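Local coordinates for protein phosphonomutase (Burkholderia cenocepacia J2315, PDB 4MG4) that is a phosphonomutase of the TIM-barrel clan, built as a barrel of eight parallel strands wrapped by helices, that forms an assembly of two chains, at residues E67-R71 and A72-E76. Residues are numbered along the deposited sequence; the frame is centred on the assembly and turned at random.
Sequences EQMPR and ALMME
Met69 reaches forward from the loop to lay its terminal methyl on Leu73, the two side chains crossing at about a right angle. Met69 CE sits 3.3 Å from Leu73 CG, tighter than a usual carbon contact. An extended chain makes this reach possible, with CG anti to the backbone N (chi1 -174°) and no bend beyond it. Met69 SD also lies 4.4 Å from Met74 CE. Pro70 is the N-cap of helix 71-84: its O accepts Met74 N at 3.1 Å, nearly straight at 166° and in the carbonyl plane. One residue on, Arg71 O takes Met75 N at 2.9 Å. Met75 CG, beside its own backbone N (chi1 -61°), comes within 3.2 Å of Arg71 O; Met75 CE lies looser, 4.0 Å from Arg71 CG. Beyond this apolar stem, the Arg71 guanidinium forms a salt bridge with Glu106 and a hydrogen bond to Thr107. Val57 of helix 54-60 packs against Met69 and Met74, while Leu73 meets Arg80 of the second subunit. The Pro70 and Arg71 carbonyls thus start the helix's own hydrogen-bond ladder, Met69 packs on it from the loop, and Arg71 ties it to helix 101-113 through a salt bridge and a hydrogen bond.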
loop_
_atom_site.group_PDB
_atom_site.type_symbol
_atom_site.label_atom_id
_atom_site.label_comp_id
_atom_site.label_asym_id
_atom_site.label_seq_id
_atom_site.Cartn_x
_atom_site.Cartn_y
_atom_site.Cartn_z
ATOM N N GLU A 67 -13.560 11.735 -2.902
ATOM C CA GLU A 67 -12.700 12.884 -2.640
ATOM C C GLU A 67 -12.718 13.225 -1.144
ATOM O O GLU A 67 -12.741 14.396 -0.746
ATOM C CB GLU A 67 -13.092 14.100 -3.527
ATOM C CG GLU A 67 -13.156 13.836 -5.043
ATOM C CD GLU A 67 -13.546 15.073 -5.876
ATOM O OE1 GLU A 67 -13.841 16.144 -5.338
ATOM O OE2 GLU A 67 -13.598 15.005 -7.098
ATOM N N GLN A 68 -12.681 12.191 -0.306
ATOM C CA GLN A 68 -12.489 12.421 1.096
ATOM C C GLN A 68 -11.000 12.494 1.396
ATOM O O GLN A 68 -10.622 13.220 2.265
ATOM C CB GLN A 68 -13.357 11.498 1.971
ATOM C CG GLN A 68 -12.838 10.166 2.437
ATOM C CD GLN A 68 -13.612 9.716 3.679
ATOM O OE1 GLN A 68 -14.854 9.763 3.689
ATOM N NE2 GLN A 68 -12.890 9.300 4.740
ATOM N N MET A 69 -10.137 11.868 0.596
ATOM C CA MET A 69 -8.681 12.071 0.764
ATOM C C MET A 69 -8.339 13.475 0.279
ATOM O O MET A 69 -8.791 13.864 -0.771
ATOM C CB MET A 69 -7.898 11.021 -0.060
ATOM C CG MET A 69 -6.400 11.029 0.148
ATOM S SD MET A 69 -5.654 9.545 -0.598
ATOM C CE MET A 69 -3.944 9.940 -0.377
ATOM N N PRO A 70 -7.580 14.263 1.059
ATOM C CA PRO A 70 -7.229 15.590 0.565
ATOM C C PRO A 70 -6.431 15.527 -0.739
ATOM O O PRO A 70 -5.617 14.615 -0.929
ATOM C CB PRO A 70 -6.347 16.167 1.678
ATOM C CG PRO A 70 -6.780 15.459 2.884
ATOM C CD PRO A 70 -7.129 14.055 2.443
ATOM N N ARG A 71 -6.688 16.494 -1.606
ATOM C CA ARG A 71 -6.015 16.541 -2.902
ATOM C C ARG A 71 -4.494 16.483 -2.748
ATOM O O ARG A 71 -3.827 15.808 -3.499
ATOM C CB ARG A 71 -6.383 17.797 -3.640
ATOM C CG ARG A 71 -5.879 17.814 -5.056
ATOM C CD ARG A 71 -6.299 19.043 -5.855
ATOM N NE ARG A 71 -5.611 20.234 -5.394
ATOM C CZ ARG A 71 -5.927 21.463 -5.740
ATOM N NH1 ARG A 71 -5.201 22.480 -5.247
ATOM N NH2 ARG A 71 -6.916 21.722 -6.569
ATOM N N ALA A 72 -3.950 17.224 -1.788
ATOM C CA ALA A 72 -2.483 17.290 -1.627
ATOM C C ALA A 72 -1.863 15.932 -1.297
ATOM O O ALA A 72 -0.805 15.578 -1.774
ATOM C CB ALA A 72 -2.141 18.329 -0.563
ATOM N N LEU A 73 -2.565 15.164 -0.483
ATOM C CA LEU A 73 -2.161 13.808 -0.157
ATOM C C LEU A 73 -2.241 12.926 -1.409
ATOM O O LEU A 73 -1.277 12.177 -1.643
ATOM C CB LEU A 73 -2.970 13.247 1.027
ATOM C CG LEU A 73 -2.449 12.019 1.774
ATOM C CD1 LEU A 73 -0.946 12.026 2.017
ATOM C CD2 LEU A 73 -3.201 11.983 3.105
ATOM N N MET A 74 -3.300 13.024 -2.235
ATOM C CA MET A 74 -3.354 12.300 -3.529
ATOM C C MET A 74 -2.181 12.690 -4.404
ATOM O O MET A 74 -1.571 11.811 -5.017
ATOM C CB MET A 74 -4.653 12.483 -4.340
ATOM C CG MET A 74 -4.571 11.827 -5.791
ATOM S SD MET A 74 -4.905 10.044 -5.425
ATOM C CE MET A 74 -6.597 10.017 -4.883
ATOM N N MET A 75 -1.837 13.993 -4.435
ATOM C CA MET A 75 -0.754 14.419 -5.296
ATOM C C MET A 75 0.575 13.883 -4.808
ATOM O O MET A 75 1.446 13.570 -5.611
ATOM C CB MET A 75 -0.733 15.950 -5.433
ATOM C CG MET A 75 -1.994 16.544 -6.055
ATOM S SD MET A 75 -2.030 16.159 -7.838
ATOM C CE MET A 75 -3.689 16.701 -8.201
ATOM N N GLU A 76 0.735 13.756 -3.493
ATOM C CA GLU A 76 1.973 13.225 -2.945
ATOM C C GLU A 76 2.115 11.769 -3.348
ATOM O O GLU A 76 3.186 11.325 -3.791
ATOM C CB GLU A 76 1.966 13.371 -1.413
ATOM C CG GLU A 76 3.202 12.786 -0.760
ATOM C CD GLU A 76 3.083 12.721 0.766
ATOM O OE1 GLU A 76 2.373 13.577 1.387
ATOM O OE2 GLU A 76 3.713 11.792 1.346
#